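Local coordinates for protein ferredoxin-NADP reductase (Neisseria gonorrhoeae MIA_2011_03-10, PDB 5TR9) that probably catalyses FAD-dependent electron transfer between NADP(H) and ferredoxin, at residues 210-213 against 214-217; 237-240 against 241-245. One frame throughout, in Å; residues are numbered along the deposited sequence.

Overall arrangement
Both contacts lie in the NAD-binding domain and are local ones, made by neighbouring turns of backbone. Contact 1 is at the surface, where a short loop leaves helix 205-210 and starts helix 213-218; its chemistry is largely polar, with an Asx turn and a water that links loop and helix. Contact 2, partly buried, runs along the single helix 235-247 of a beta-alpha-beta unit, and there two threonine hydroxyls turn back onto the helix's own carbonyls while apolar side chains face the sheet. Helix 205-210 ties the pair together: it packs on both, and Lys-210 NZ lies 3.1 Å from Thr-244 OG1, a probable hydrogen bond between contacts whose centres are about 15 Å apart.

Contact 1. Residues 210-213 against 214-217; sequences KNNS and IEQA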
# COMPACT_ATOMS: atom_id res chain seq x y z
N LYS A 210 -18.91 -0.97 9.15
CA LYS A 210 -20.25 -1.34 9.61
C LYS A 210 -20.93 -0.20 10.36
O LYS A 210 -22.12 0.05 10.17
CB LYS A 210 -20.19 -2.58 10.50
CG LYS A 210 -19.79 -3.87 9.83
CD LYS A 210 -19.86 -5.01 10.85
CE LYS A 210 -19.33 -6.32 10.30
NZ LYS A 210 -17.85 -6.33 10.21
N ASN A 211 -20.20 0.48 11.24
CA ASN A 211 -20.79 1.48 12.12
C ASN A 211 -20.74 2.89 11.53
O ASN A 211 -21.05 3.85 12.25
CB ASN A 211 -20.14 1.44 13.52
CG ASN A 211 -18.69 1.96 13.55
OD1 ASN A 211 -18.20 2.57 12.61
ND2 ASN A 211 -18.01 1.72 14.68
N ASN A 212 -20.34 3.02 10.27
CA ASN A 212 -20.32 4.28 9.53
C ASN A 212 -19.28 5.27 10.04
O ASN A 212 -19.32 6.45 9.68
CB ASN A 212 -21.70 4.94 9.52
CG ASN A 212 -22.73 4.10 8.82
OD1 ASN A 212 -22.62 3.86 7.62
ND2 ASN A 212 -23.72 3.62 9.56
N SER A 213 -18.31 4.82 10.84
CA SER A 213 -17.29 5.74 11.33
C SER A 213 -16.36 6.22 10.22
O SER A 213 -15.91 7.36 10.25
CB SER A 213 -16.48 5.10 12.45
OG SER A 213 -17.20 5.14 13.68
N ILE A 214 -16.06 5.37 9.24
CA ILE A 214 -15.19 5.83 8.16
C ILE A 214 -15.92 6.85 7.29
O ILE A 214 -15.37 7.91 6.96
CB ILE A 214 -14.65 4.63 7.35
CG1 ILE A 214 -13.57 3.90 8.16
CG2 ILE A 214 -14.08 5.10 6.00
CD1 ILE A 214 -13.10 2.60 7.51
N GLU A 215 -17.18 6.58 6.94
CA GLU A 215 -17.97 7.55 6.21
C GLU A 215 -18.03 8.89 6.95
O GLU A 215 -17.89 9.95 6.33
CB GLU A 215 -19.37 6.98 5.99
CG GLU A 215 -20.42 7.94 5.50
CD GLU A 215 -21.71 7.21 5.23
OE1 GLU A 215 -21.87 6.66 4.12
OE2 GLU A 215 -22.56 7.15 6.14
N GLN A 216 -18.21 8.85 8.27
CA GLN A 216 -18.28 10.09 9.04
C GLN A 216 -16.93 10.80 9.08
O GLN A 216 -16.88 12.03 8.98
CB GLN A 216 -18.78 9.79 10.45
CG GLN A 216 -20.28 9.55 10.51
CD GLN A 216 -20.76 8.97 11.83
OE1 GLN A 216 -20.05 9.02 12.84
NE2 GLN A 216 -21.96 8.40 11.83
N ALA A 217 -15.84 10.04 9.20
CA ALA A 217 -14.51 10.65 9.24
C ALA A 217 -14.16 11.31 7.92
O ALA A 217 -13.43 12.32 7.90
CB ALA A 217 -13.46 9.60 9.60
O HOH W 1 -19.92 5.82 13.82
O HOH W 2 -21.58 3.77 4.38
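Asn-212 and Ser-213 open the first turn of helix 213-218, their carbonyl oxygens accepting from the backbone N atoms of Gln-216 (3.0 Å to Asn-212 O) and Ala-217 (2.9 Å to Ser-213 O). Just before this turn the chain leaves helix 205-210 and is redirected by an Asx turn, in which Asn-211 OD1 accepts from Ser-213 N at 2.9 Å, closing the short link between the two helices. Asn-212, with positive phi (68°), occupies the N-cap position, although its side chain makes no capping bond. It runs instead beside Glu-215, both pointing the same way, with amide and carboxylate planes only 11° apart. Glu-215 reaches this place because CG stands opposite its backbone N (chi1 168°) and the chain continues extended. Asn-212 OD1 and Glu-215 OE2, two acceptors 3.6 Å apart, do not bond to each other; a water lies within hydrogen-bonding distance of Glu-215 OE1 and is only weakly placed toward Asn-212 OD1, with more acceptors near it than it has protons. The stronger protein tie of the carboxylate is from the backbone N of Leu-222 to OE1. Gln-216 takes another course, running out extended past Asn-212 O, its CG coming to 3.3 Å from that oxygen. Ile-214 turns away from the loop and buries its branches against Ile-205, Leu-208 and Leu-209 of helix 205-210. On the polar side a second water joins loop and helix: it donates to Asn-211 O at 2.8 Å, meets Ser-213 OG at the same distance, and reaches Gln-216 OE1 weakly at 3.3 Å.

Contact 2. Residues 237-240 against 241-245; sequences MVKD and TFQTL. With EDO (1,2-ethanediol), chain B.
Met-237 O receives two hydrogen bonds from Thr-241, one from the backbone N at 2.8 Å and one from OG1 at 2.7 Å, the two donors arriving from opposite faces of the carbonyl plane. The hydroxyl stands well above that plane, 39° out of it. This doubling is how a threonine inside a helix commonly satisfies its hydroxyl: chi1 of -58° sets OG1 beside the backbone N, facing the carbonyl one turn earlier. A turn further on the pattern recurs. Asp-240 O accepts from Thr-244 N at 3.0 Å and from Thr-244 OG1 at 2.9 Å, again from opposite faces, and OG1 probably also accepts from Lys-210 NZ, so that this buried hydroxyl would both give and receive. Between the two threonine pairs the helix keeps single bonds, from Phe-242 N to Val-238 O and from Gln-243 N to Lys-239 O. The Met-237 side chain also packs against the first hydroxyl, its CE in van der Waals contact 3.6 Å from Thr-241 OG1. On the exposed flank Lys-239 and Gln-243 lie alongside one another, Lys-239 CG coming to 3.6 Å from Gln-243 NE2. The lysine then bends at chi3 (92°), and its NZ makes a weak bond of 3.3 Å to O2 of an ethanediol probably derived from the crystallisation liquor. As the connecting helix between strands 227-233 and 261-265, helix 235-247 rests Val-238 on Ile-231 and Met-263, Phe-242 on Met-263 and Leu-245 on Phe-229 and Ile-261; Met-237 and Thr-241 extend the packing to Leu-126 of strand 122-128, while Asp-240, Thr-241 and Thr-244 meet Pro-206 of helix 205-210.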
# COMPACT_ATOMS: atom_id res chain seq x y z
N MET A 237 -7.76 -9.24 7.40
CA MET A 237 -8.41 -7.95 7.20
C MET A 237 -8.99 -7.85 5.80
O MET A 237 -10.12 -7.38 5.62
CB MET A 237 -7.42 -6.81 7.44
CG MET A 237 -7.98 -5.45 7.05
SD MET A 237 -7.55 -4.99 5.35
CE MET A 237 -8.15 -3.31 5.30
N VAL A 238 -8.24 -8.28 4.78
CA VAL A 238 -8.74 -8.17 3.41
C VAL A 238 -10.02 -8.97 3.25
O VAL A 238 -11.01 -8.47 2.69
CB VAL A 238 -7.66 -8.62 2.41
CG1 VAL A 238 -8.24 -8.61 1.02
CG2 VAL A 238 -6.47 -7.66 2.48
N LYS A 239 -10.03 -10.21 3.75
CA LYS A 239 -11.22 -11.06 3.69
C LYS A 239 -12.39 -10.44 4.46
O LYS A 239 -13.51 -10.34 3.93
CB LYS A 239 -10.91 -12.45 4.23
CG LYS A 239 -12.09 -13.42 4.13
CD LYS A 239 -11.73 -14.81 4.63
CE LYS A 239 -12.06 -14.98 6.10
NZ LYS A 239 -11.90 -16.40 6.56
N ASP A 240 -12.14 -10.02 5.70
CA ASP A 240 -13.22 -9.46 6.52
C ASP A 240 -13.77 -8.17 5.92
O ASP A 240 -14.98 -7.93 5.95
CB ASP A 240 -12.72 -9.21 7.94
CG ASP A 240 -12.52 -10.48 8.75
OD1 ASP A 240 -12.98 -11.57 8.33
OD2 ASP A 240 -11.90 -10.38 9.84
N THR A 241 -12.89 -7.33 5.38
CA THR A 241 -13.34 -6.08 4.75
C THR A 241 -14.16 -6.38 3.50
O THR A 241 -15.22 -5.78 3.29
CB THR A 241 -12.13 -5.21 4.42
OG1 THR A 241 -11.39 -4.95 5.62
CG2 THR A 241 -12.55 -3.89 3.77
N PHE A 242 -13.68 -7.30 2.67
CA PHE A 242 -14.42 -7.69 1.46
C PHE A 242 -15.81 -8.21 1.81
O PHE A 242 -16.81 -7.77 1.23
CB PHE A 242 -13.62 -8.75 0.70
CG PHE A 242 -14.34 -9.33 -0.48
CD1 PHE A 242 -14.64 -8.55 -1.58
CD2 PHE A 242 -14.70 -10.67 -0.50
CE1 PHE A 242 -15.33 -9.10 -2.66
CE2 PHE A 242 -15.37 -11.22 -1.60
CZ PHE A 242 -15.67 -10.43 -2.68
N GLN A 243 -15.89 -9.12 2.78
CA GLN A 243 -17.18 -9.69 3.14
C GLN A 243 -18.11 -8.63 3.71
O GLN A 243 -19.32 -8.66 3.46
CB GLN A 243 -17.00 -10.84 4.13
CG GLN A 243 -16.21 -11.98 3.51
CD GLN A 243 -16.11 -13.20 4.39
OE1 GLN A 243 -16.51 -13.19 5.57
NE2 GLN A 243 -15.59 -14.28 3.82
N THR A 244 -17.56 -7.68 4.47
CA THR A 244 -18.36 -6.58 5.01
C THR A 244 -18.91 -5.70 3.90
O THR A 244 -20.10 -5.35 3.91
CB THR A 244 -17.52 -5.77 6.00
OG1 THR A 244 -17.24 -6.59 7.14
CG2 THR A 244 -18.26 -4.52 6.46
N LEU A 245 -18.07 -5.36 2.91
CA LEU A 245 -18.53 -4.55 1.79
C LEU A 245 -19.58 -5.29 0.95
O LEU A 245 -20.56 -4.69 0.50
CB LEU A 245 -17.34 -4.12 0.92
CG LEU A 245 -16.40 -3.12 1.62
CD1 LEU A 245 -15.17 -2.88 0.74
CD2 LEU A 245 -17.15 -1.82 1.89
C1 EDO B . -8.52 -15.02 6.38
O1 EDO B . -7.34 -15.32 5.64
C2 EDO B . -8.33 -15.34 7.86
O2 EDO B . -9.59 -15.19 8.53